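Local coordinates for hypothetical protein TT1823 (Thermus thermophilus, PDB 1ZPW) that belongs to the Cas2 family of metal-dependent CRISPR-associated endonucleases and serves bacterial adaptive immunity against viruses, plasmids and other mobile elements, at residues 8-13 with 20-25; 26-31 with 39-44; 44-49 with 64-69. One frame throughout, in Å; residues are numbered along the deposited sequence. Where two conformers were deposited one is given.

In the fold
The contacts share one ferredoxin-like fold, helices 15-26 and 43-56 packing on an antiparallel sheet. Contact 1 sets the first helix on central strand 4-11, contact 2 joins the turn after it to strand 36-41, and contact 3 lays the second helix against strand 63-68, outermost in the chain. The centres of contacts 2 and 3 are about 8 Å apart, each about 12 Å from that of contact 1. Tyr10 OH and Arg31 NH2 (3.1 Å) tie contact 1 to contact 2, Tyr28 OH and Asp48 OD1 (2.5 Å) contact 2 to contact 3. Asp11, the predicted catalytic magnesium ligand, lies in segment 8-13 but points away from the helix; contacts 2 and 3 are remote from it.

Contact 1: residues 8-13 with 20-25; sequences VAYDIP and KLANLL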
loop_
_atom_site.group_PDB
_atom_site.type_symbol
_atom_site.label_atom_id
_atom_site.label_comp_id
_atom_site.label_asym_id
_atom_site.label_seq_id
_atom_site.Cartn_x
_atom_site.Cartn_y
_atom_site.Cartn_z
ATOM N N VAL A 8 0.540 -3.055 1.647
ATOM C CA VAL A 8 0.828 -2.552 0.296
ATOM C C VAL A 8 2.240 -1.993 0.337
ATOM O O VAL A 8 2.468 -0.981 0.991
ATOM C CB VAL A 8 -0.170 -1.468 -0.152
ATOM C CG1 VAL A 8 0.183 -1.007 -1.572
ATOM C CG2 VAL A 8 -1.579 -2.014 -0.148
ATOM N N ALA A 9 3.170 -2.661 -0.363
ATOM C CA ALA A 9 4.578 -2.312 -0.295
ATOM C C ALA A 9 5.039 -1.847 -1.656
ATOM O O ALA A 9 4.707 -2.458 -2.678
ATOM C CB ALA A 9 5.404 -3.518 0.149
ATOM N N TYR A 10 5.806 -0.766 -1.677
ATOM C CA TYR A 10 6.208 -0.189 -2.958
ATOM C C TYR A 10 7.669 0.160 -3.012
ATOM O O TYR A 10 8.310 0.449 -1.990
ATOM C CB TYR A 10 5.357 1.017 -3.325
ATOM C CG TYR A 10 5.270 2.084 -2.269
ATOM C CD1 TYR A 10 4.254 2.054 -1.313
ATOM C CD2 TYR A 10 6.218 3.120 -2.212
ATOM C CE1 TYR A 10 4.144 3.036 -0.342
ATOM C CE2 TYR A 10 6.114 4.115 -1.233
ATOM C CZ TYR A 10 5.088 4.065 -0.320
ATOM O OH TYR A 10 5.025 5.033 0.652
ATOM N N ASP A 11 8.199 0.101 -4.214
ATOM C CA ASP A 11 9.594 0.394 -4.469
ATOM C C ASP A 11 9.568 1.245 -5.738
ATOM O O ASP A 11 9.447 0.713 -6.845
ATOM C CB ASP A 11 10.264 -0.954 -4.722
ATOM C CG ASP A 11 11.735 -0.888 -4.746
ATOM O OD1 ASP A 11 12.317 0.228 -4.898
ATOM O OD2 ASP A 11 12.401 -1.964 -4.662
ATOM N N ILE A 12 9.629 2.574 -5.555
ATOM C CA ILE A 12 9.490 3.546 -6.647
ATOM C C ILE A 12 10.729 4.442 -6.630
ATOM O O ILE A 12 10.892 5.217 -5.706
ATOM C CB ILE A 12 8.217 4.417 -6.417
ATOM C CG1 ILE A 12 6.963 3.608 -6.032
ATOM C CG2 ILE A 12 8.029 5.487 -7.541
ATOM C CD1 ILE A 12 6.504 2.643 -7.047
ATOM N N PRO A 13 11.604 4.324 -7.600
ATOM C CA PRO A 13 12.848 5.125 -7.562
ATOM C C PRO A 13 12.666 6.614 -7.708
ATOM O O PRO A 13 13.476 7.429 -7.161
ATOM C CB PRO A 13 13.725 4.507 -8.671
ATOM C CG PRO A 13 12.804 3.687 -9.527
ATOM C CD PRO A 13 11.597 3.337 -8.690
ATOM N N LYS A 20 3.225 10.896 -5.301
ATOM C CA LYS A 20 1.859 10.724 -5.818
ATOM C C LYS A 20 1.233 9.406 -5.366
ATOM O O LYS A 20 0.041 9.355 -4.981
ATOM C CB LYS A 20 1.861 10.805 -7.337
ATOM C CG LYS A 20 2.195 12.229 -7.810
ATOM C CD LYS A 20 2.192 12.293 -9.316
ATOM C CE LYS A 20 2.644 13.652 -9.775
ATOM N NZ LYS A 20 2.753 13.654 -11.273
ATOM N N LEU A 21 2.048 8.346 -5.364
ATOM C CA LEU A 21 1.538 7.042 -4.943
ATOM C C LEU A 21 1.200 7.054 -3.452
ATOM O O LEU A 21 0.164 6.566 -3.066
ATOM C CB LEU A 21 2.540 5.928 -5.267
ATOM C CG LEU A 21 2.055 4.555 -4.802
ATOM C CD1 LEU A 21 0.764 4.120 -5.515
ATOM C CD2 LEU A 21 3.148 3.515 -4.994
ATOM N N ALA A 22 2.058 7.630 -2.623
ATOM C CA ALA A 22 1.738 7.726 -1.192
ATOM C C ALA A 22 0.467 8.515 -0.931
ATOM O O ALA A 22 -0.332 8.138 -0.068
ATOM C CB ALA A 22 2.911 8.315 -0.399
ATOM N N ASN A 23 0.277 9.603 -1.657
ATOM C CA ASN A 23 -0.927 10.397 -1.500
ATOM C C ASN A 23 -2.153 9.598 -1.894
ATOM O O ASN A 23 -3.202 9.668 -1.234
ATOM C CB ASN A 23 -0.826 11.686 -2.315
ATOM C CG ASN A 23 0.160 12.664 -1.736
ATOM O OD1 ASN A 23 0.437 12.655 -0.523
ATOM N ND2 ASN A 23 0.705 13.535 -2.589
ATOM N N LEU A 24 -2.021 8.800 -2.952
ATOM C CA LEU A 24 -3.117 7.899 -3.332
ATOM C C LEU A 24 -3.433 6.889 -2.225
ATOM O O LEU A 24 -4.594 6.699 -1.844
ATOM C CB LEU A 24 -2.787 7.218 -4.657
ATOM C CG LEU A 24 -3.744 6.089 -5.036
ATOM C CD1 LEU A 24 -5.097 6.717 -5.336
ATOM C CD2 LEU A 24 -3.219 5.279 -6.221
ATOM N N LEU A 25 -2.382 6.263 -1.679
ATOM C CA LEU A 25 -2.584 5.238 -0.666
ATOM C C LEU A 25 -3.277 5.761 0.609
ATOM O O LEU A 25 -4.013 5.022 1.244
ATOM C CB LEU A 25 -1.254 4.538 -0.327
ATOM C CG LEU A 25 -0.725 3.706 -1.515
ATOM C CD1 LEU A 25 0.579 2.999 -1.107
ATOM C CD2 LEU A 25 -1.727 2.632 -2.005
#
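Tyr10 and Leu21 lie side by side, pointing opposite ways, which brings the Leu21 methyl CD2 to 3.7 Å from Tyr10 CB and close to the root of the ring. The same methyl touches Ile12, whose side chain runs roughly perpendicular to that of Leu21, with Ile12 CG1 4.0 Å from Leu21 CD2. One turn along the helix, Leu25 CD1 approaches the ring obliquely, 3.6 Å from Tyr10 CE1. Val8 and Leu25 meet tip to tip, Val8 CG1 lying 4.1 Å from Leu25 CD1 and as near to CD2. Leucines four residues apart suit this helix because both come to the side facing the sheet, just as alternate strand residues, Val8 and Tyr10, face the helix. These are the first strand and first helix of the ferredoxin-like fold of Cas2 proteins; strand residues 8-11 and helix residues 20-25 run nearly antiparallel (171°), their axes 10.8 Å apart at closest approach. Tyr10 CG stands between the backbone N and the carbonyl carbon (chi1 53°), a torsion that carries the ring across the helix and its hydroxyl toward Ala22, whose small CB is 4.0 Å from Tyr10 OH. Arg31 gives the hydroxyl of this buried ring its polar partner. Phe37 touches both Tyr10 and Leu25, and Leu49 of helix 43-56 packs on Leu25. Asp11, predicted to bind the catalytic magnesium, points away from the helix, unlike Tyr10.

Contact 2: residues 26-31 with 39-44; sequences KSYGER and CYLDER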
loop_
_atom_site.group_PDB
_atom_site.type_symbol
_atom_site.label_atom_id
_atom_site.label_comp_id
_atom_site.label_asym_id
_atom_site.label_seq_id
_atom_site.Cartn_x
_atom_site.Cartn_y
_atom_site.Cartn_z
ATOM N N LYS A 26 -3.072 7.035 0.921
ATOM C CA LYS A 26 -3.766 7.684 2.036
ATOM C C LYS A 26 -5.287 7.613 1.925
ATOM O O LYS A 26 -5.987 7.617 2.938
ATOM C CB LYS A 26 -3.294 9.135 2.154
ATOM C CG LYS A 26 -1.862 9.232 2.582
ATOM C CD LYS A 26 -1.711 9.267 4.090
ATOM C CE LYS A 26 -0.225 9.377 4.438
ATOM N NZ LYS A 26 0.053 9.652 5.852
ATOM N N SER A 27 -5.808 7.536 0.699
ATOM C CA SER A 27 -7.255 7.450 0.515
ATOM C C SER A 27 -7.807 6.059 0.862
ATOM O O SER A 27 -9.033 5.859 1.017
ATOM C CB SER A 27 -7.680 8.017 -0.870
ATOM O OG SER A 27 -7.319 7.122 -1.884
ATOM N N TYR A 28 -6.906 5.079 1.051
ATOM C CA TYR A 28 -7.307 3.715 1.362
ATOM C C TYR A 28 -6.795 3.188 2.686
ATOM O O TYR A 28 -7.207 2.117 3.117
ATOM C CB TYR A 28 -6.802 2.728 0.301
ATOM C CG TYR A 28 -7.261 3.054 -1.084
ATOM C CD1 TYR A 28 -8.481 2.612 -1.556
ATOM C CD2 TYR A 28 -6.461 3.846 -1.921
ATOM C CE1 TYR A 28 -8.895 2.947 -2.862
ATOM C CE2 TYR A 28 -6.853 4.168 -3.180
ATOM C CZ TYR A 28 -8.059 3.716 -3.653
ATOM O OH TYR A 28 -8.410 4.047 -4.936
ATOM N N GLY A 29 -5.860 3.898 3.305
ATOM C CA GLY A 29 -5.255 3.362 4.502
ATOM C C GLY A 29 -4.200 4.259 5.059
ATOM O O GLY A 29 -4.169 5.462 4.751
ATOM N N GLU A 30 -3.308 3.685 5.867
ATOM C CA GLU A 30 -2.332 4.474 6.599
ATOM C C GLU A 30 -0.934 3.906 6.447
ATOM O O GLU A 30 -0.735 2.683 6.339
ATOM C CB GLU A 30 -2.671 4.559 8.111
ATOM C CG GLU A 30 -4.103 4.956 8.468
ATOM C CD GLU A 30 -4.417 6.369 8.033
ATOM O OE1 GLU A 30 -3.474 7.139 7.844
ATOM O OE2 GLU A 30 -5.631 6.684 7.878
ATOM N N ARG A 31 0.031 4.802 6.461
ATOM C CA ARG A 31 1.446 4.427 6.442
ATOM C C ARG A 31 1.827 3.656 7.704
ATOM O O ARG A 31 1.410 4.010 8.808
ATOM C CB ARG A 31 2.296 5.682 6.374
ATOM C CG ARG A 31 3.812 5.393 6.261
ATOM C CD ARG A 31 4.673 6.627 6.190
ATOM N NE ARG A 31 4.411 7.418 4.979
ATOM C CZ ARG A 31 4.847 7.093 3.776
ATOM N NH1 ARG A 31 4.568 7.890 2.740
ATOM N NH2 ARG A 31 5.554 5.971 3.601
ATOM N N CYS A 39 -3.931 -1.182 4.384
ATOM C CA CYS A 39 -5.197 -0.745 3.780
ATOM C C CYS A 39 -6.261 -1.802 3.982
ATOM O O CYS A 39 -6.061 -2.979 3.713
ATOM C CB CYS A 39 -5.019 -0.525 2.258
ATOM S SG CYS A 39 -3.822 0.754 1.823
ATOM N N TYR A 40 -7.447 -1.374 4.399
ATOM C CA TYR A 40 -8.575 -2.292 4.452
ATOM C C TYR A 40 -9.347 -2.185 3.166
ATOM O O TYR A 40 -9.811 -1.100 2.821
ATOM C CB TYR A 40 -9.490 -1.966 5.654
ATOM C CG TYR A 40 -8.903 -2.533 6.911
ATOM C CD1 TYR A 40 -9.139 -3.863 7.257
ATOM C CD2 TYR A 40 -8.081 -1.775 7.695
ATOM C CE1 TYR A 40 -8.586 -4.415 8.392
ATOM C CE2 TYR A 40 -7.490 -2.321 8.832
ATOM C CZ TYR A 40 -7.763 -3.636 9.163
ATOM O OH TYR A 40 -7.193 -4.190 10.292
ATOM N N LEU A 41 -9.438 -3.285 2.432
ATOM C CA LEU A 41 -10.017 -3.260 1.079
ATOM C C LEU A 41 -10.963 -4.410 0.904
ATOM O O LEU A 41 -10.752 -5.522 1.450
ATOM C CB LEU A 41 -8.925 -3.388 -0.007
ATOM C CG LEU A 41 -7.759 -2.386 0.070
ATOM C CD1 LEU A 41 -6.555 -2.902 -0.755
ATOM C CD2 LEU A 41 -8.163 -0.989 -0.289
ATOM N N ASP A 42 -12.003 -4.170 0.118
ATOM C CA ASP A 42 -12.735 -5.289 -0.447
ATOM C C ASP A 42 -12.424 -5.367 -1.945
ATOM O O ASP A 42 -11.575 -4.622 -2.448
ATOM C CB ASP A 42 -14.239 -5.148 -0.171
ATOM C CG ASP A 42 -14.813 -3.862 -0.696
ATOM O OD1 ASP A 42 -15.960 -3.547 -0.298
ATOM O OD2 ASP A 42 -14.221 -3.087 -1.502
ATOM N N GLU A 43 -13.084 -6.279 -2.662
ATOM C CA GLU A 43 -12.813 -6.434 -4.083
ATOM C C GLU A 43 -12.915 -5.126 -4.864
ATOM O O GLU A 43 -12.046 -4.829 -5.685
ATOM C CB GLU A 43 -13.705 -7.513 -4.714
ATOM C CG GLU A 43 -12.945 -8.369 -5.722
ATOM C CD GLU A 43 -11.735 -9.083 -5.111
ATOM O OE1 GLU A 43 -10.644 -9.108 -5.755
ATOM O OE2 GLU A 43 -11.871 -9.623 -3.985
ATOM N N ARG A 44 -13.950 -4.338 -4.580
ATOM C CA ARG A 44 -14.183 -3.114 -5.319
ATOM C C ARG A 44 -13.086 -2.058 -5.054
ATOM O O ARG A 44 -12.557 -1.413 -5.983
ATOM C CB ARG A 44 -15.547 -2.544 -4.955
ATOM C CG ARG A 44 -15.792 -1.212 -5.657
ATOM C CD ARG A 44 -16.990 -0.401 -5.153
ATOM N NE ARG A 44 -16.829 0.173 -3.808
ATOM C CZ ARG A 44 -16.222 1.325 -3.529
ATOM N NH1 ARG A 44 -15.658 2.057 -4.493
ATOM N NH2 ARG A 44 -16.165 1.742 -2.268
HETATM O O HOH W 1 -7.899 1.025 5.393
HETATM O O HOH W 2 -9.991 1.801 2.860
#
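Tyr28 meets Cys39 and Leu41 through its apolar parts. Cys39 SG lies 3.9 Å from Tyr28 CB, and the Leu41 methyl CD2 reaches Tyr28 CD1 at 3.8 Å, approaching the ring obliquely from a side chain roughly perpendicular to that of the tyrosine. A compact thiol suits the buried strand position, where it also touches Val8 of the central strand.

Close backbone approach follows at Gly29, whose CA is 4.2 Å from Cys39 CA. The glycine follows the end of helix 15-26 with a fully extended phi of 178°, and the lack of a side chain lets the hairpin strand 36-41 come this near. Tyr28 O also receives a weak, bent CA-H...O contact from Cys39 CA, 3.6 Å away.

Water supplies the hydrogen bonds that bridge the two segments. Tyr28 O accepts from water 1 at 2.6 Å, and this water in turn accepts from Tyr40 N, likewise 2.6 Å from it. Water 2 donates to Tyr28 O at 2.8 Å and to Tyr40 O at 2.9 Å. Water 1 also lies at the edge of the Tyr40 ring, in its plane.

The phenol of Tyr28 turns to helix 43-56, where Asp48 is its polar partner. At the start of that helix, Asp42 is the N-cap, its OD2 taking up Leu45 N.

One carbonyl is thus gripped by two waters, so that at Tyr28 and Tyr40 solvent bridges backbone groups that are not directly bonded to each other, with apolar side chains joining the two segments alongside them, while the hairpin pairs directly farther on, at Glu30 and Glu38.

Contact 3: residues 44-49 with 64-69; sequences RLLEDL and LRIYPV
In the second beta-alpha-beta crossover of the ferredoxin-like fold, helix 43-56 connects strand 36-41 to strand 63-68, the outermost strand of the chain on that side, and here its residues Leu46 and Leu49 meet Ile66. The contact is made of methyl groups alone. Leu46 CD1 sits 4.0 Å from Ile66 CG2, while Leu49 CD2 is 4.1 Å from Ile66 CD1; Leu46 CD1 comes equally near that CD1 atom, so the isoleucine tip is shared by both leucines. Each leucine runs alongside Ile66, the two side chains pointing opposite ways, and each has its CG trans to the backbone N (chi1 174° in Leu46), which brings Leu46 CD1 nearer the strand than the direction of its CB alone would. The branched isoleucine suits its strand place, since CG2 and the CG1-CD1 arm offer two separate contact points. Arg65 and Tyr67, next to Ile66 on each side, turn to the other face of the sheet, where Arg65 NE donates to Tyr67 OH at 3.1 Å, in the guanidinium plane.

Backbone pairing of Arg65 with Ala9 joins strand 63-68 to strand 4-11. Tyr6 touches both Leu46 and Ile66, and Leu41 packs on both leucines, which thus touch side chains of strands 36-41, 4-11 and 63-68.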
loop_
_atom_site.group_PDB
_atom_site.type_symbol
_atom_site.label_atom_id
_atom_site.label_comp_id
_atom_site.label_asym_id
_atom_site.label_seq_id
_atom_site.Cartn_x
_atom_site.Cartn_y
_atom_site.Cartn_z
ATOM N N ARG A 44 -13.950 -4.338 -4.580
ATOM C CA ARG A 44 -14.183 -3.114 -5.319
ATOM C C ARG A 44 -13.086 -2.058 -5.054
ATOM O O ARG A 44 -12.557 -1.413 -5.983
ATOM C CB ARG A 44 -15.547 -2.544 -4.955
ATOM C CG ARG A 44 -15.792 -1.212 -5.657
ATOM C CD ARG A 44 -16.990 -0.401 -5.153
ATOM N NE ARG A 44 -16.829 0.173 -3.808
ATOM C CZ ARG A 44 -16.222 1.325 -3.529
ATOM N NH1 ARG A 44 -15.658 2.057 -4.493
ATOM N NH2 ARG A 44 -16.165 1.742 -2.268
ATOM N N LEU A 45 -12.740 -1.899 -3.782
ATOM C CA LEU A 45 -11.710 -0.932 -3.430
ATOM C C LEU A 45 -10.344 -1.384 -3.902
ATOM O O LEU A 45 -9.494 -0.559 -4.247
ATOM C CB LEU A 45 -11.673 -0.687 -1.924
ATOM C CG LEU A 45 -12.783 0.167 -1.317
ATOM C CD1 LEU A 45 -12.693 0.065 0.214
ATOM C CD2 LEU A 45 -12.703 1.624 -1.766
ATOM N N LEU A 46 -10.117 -2.679 -3.881
ATOM C CA LEU A 46 -8.829 -3.212 -4.375
ATOM C C LEU A 46 -8.671 -2.893 -5.860
ATOM O O LEU A 46 -7.635 -2.394 -6.304
ATOM C CB LEU A 46 -8.733 -4.708 -4.066
ATOM C CG LEU A 46 -7.555 -5.510 -4.604
ATOM C CD1 LEU A 46 -6.252 -4.868 -4.117
ATOM C CD2 LEU A 46 -7.700 -6.929 -4.095
ATOM N N GLU A 47 -9.717 -3.157 -6.642
ATOM C CA GLU A 47 -9.676 -2.851 -8.062
ATOM C C GLU A 47 -9.458 -1.352 -8.286
ATOM O O GLU A 47 -8.728 -0.966 -9.174
ATOM C CB GLU A 47 -10.996 -3.295 -8.694
ATOM C CG GLU A 47 -11.014 -3.059 -10.176
ATOM C CD GLU A 47 -12.367 -3.327 -10.807
ATOM O OE1 GLU A 47 -12.382 -4.059 -11.798
ATOM O OE2 GLU A 47 -13.388 -2.803 -10.316
ATOM N N ASP A 48 -10.103 -0.519 -7.467
ATOM C CA ASP A 48 -9.984 0.923 -7.589
ATOM C C ASP A 48 -8.552 1.381 -7.306
ATOM O O ASP A 48 -7.985 2.221 -8.039
ATOM C CB ASP A 48 -10.935 1.613 -6.616
ATOM C CG ASP A 48 -10.985 3.125 -6.810
ATOM O OD1 ASP A 48 -10.697 3.871 -5.848
ATOM O OD2 ASP A 48 -11.322 3.653 -7.899
ATOM N N LEU A 49 -7.982 0.822 -6.236
ATOM C CA LEU A 49 -6.579 1.092 -5.907
ATOM C C LEU A 49 -5.661 0.711 -7.079
ATOM O O LEU A 49 -4.807 1.514 -7.472
ATOM C CB LEU A 49 -6.182 0.363 -4.609
ATOM C CG LEU A 49 -4.783 0.609 -4.008
ATOM C CD1 LEU A 49 -4.758 0.139 -2.546
ATOM C CD2 LEU A 49 -3.698 -0.080 -4.770
ATOM N N LEU A 64 5.014 -2.480 -7.080
ATOM C CA LEU A 64 3.995 -2.380 -6.055
ATOM C C LEU A 64 3.511 -3.790 -5.768
ATOM O O LEU A 64 3.078 -4.504 -6.688
ATOM C CB LEU A 64 2.829 -1.485 -6.539
ATOM C CG LEU A 64 1.709 -1.171 -5.547
ATOM C CD1 LEU A 64 0.666 -0.216 -6.157
ATOM C CD2 LEU A 64 0.960 -2.363 -5.078
ATOM N N ARG A 65 3.593 -4.200 -4.504
ATOM C CA ARG A 65 3.103 -5.525 -4.131
ATOM C C ARG A 65 1.978 -5.409 -3.139
ATOM O O ARG A 65 2.073 -4.651 -2.176
ATOM C CB ARG A 65 4.234 -6.389 -3.570
ATOM C CG ARG A 65 5.375 -6.562 -4.574
ATOM C CD ARG A 65 6.565 -7.396 -4.026
ATOM N NE ARG A 65 6.297 -8.828 -4.137
ATOM C CZ ARG A 65 6.555 -9.550 -5.238
ATOM N NH1 ARG A 65 6.256 -10.851 -5.279
ATOM N NH2 ARG A 65 7.076 -8.948 -6.304
ATOM N N ILE A 66 0.919 -6.180 -3.357
ATOM C CA ILE A 66 -0.259 -6.125 -2.490
ATOM C C ILE A 66 -0.475 -7.482 -1.849
ATOM O O ILE A 66 -0.724 -8.478 -2.556
ATOM C CB ILE A 66 -1.505 -5.721 -3.325
ATOM C CG1 ILE A 66 -1.294 -4.347 -3.913
ATOM C CG2 ILE A 66 -2.712 -5.698 -2.439
ATOM C CD1 ILE A 66 -2.319 -3.955 -5.069
ATOM N N TYR A 67 -0.370 -7.527 -0.520
ATOM C CA TYR A 67 -0.471 -8.779 0.233
ATOM C C TYR A 67 -1.750 -8.854 1.033
ATOM O O TYR A 67 -1.914 -8.084 1.972
ATOM C CB TYR A 67 0.662 -8.871 1.249
ATOM C CG TYR A 67 2.038 -9.019 0.605
ATOM C CD1 TYR A 67 2.494 -10.272 0.197
ATOM C CD2 TYR A 67 2.880 -7.914 0.458
ATOM C CE1 TYR A 67 3.772 -10.423 -0.406
ATOM C CE2 TYR A 67 4.128 -8.050 -0.140
ATOM C CZ TYR A 67 4.566 -9.301 -0.538
ATOM O OH TYR A 67 5.808 -9.425 -1.125
ATOM N N PRO A 68 -2.619 -9.822 0.754
ATOM C CA PRO A 68 -3.767 -10.021 1.648
ATOM C C PRO A 68 -3.295 -10.665 2.937
ATOM O O PRO A 68 -2.561 -11.660 2.879
ATOM C CB PRO A 68 -4.701 -10.954 0.855
ATOM C CG PRO A 68 -3.906 -11.493 -0.288
ATOM C CD PRO A 68 -2.550 -10.800 -0.360
ATOM N N VAL A 69 -3.666 -10.105 4.082
ATOM C CA VAL A 69 -3.112 -10.544 5.369
ATOM C C VAL A 69 -4.142 -11.419 6.065
ATOM O O VAL A 69 -5.331 -11.136 6.012
ATOM C CB VAL A 69 -2.795 -9.348 6.272
ATOM C CG1 VAL A 69 -2.330 -9.804 7.658
ATOM C CG2 VAL A 69 -1.741 -8.457 5.598
#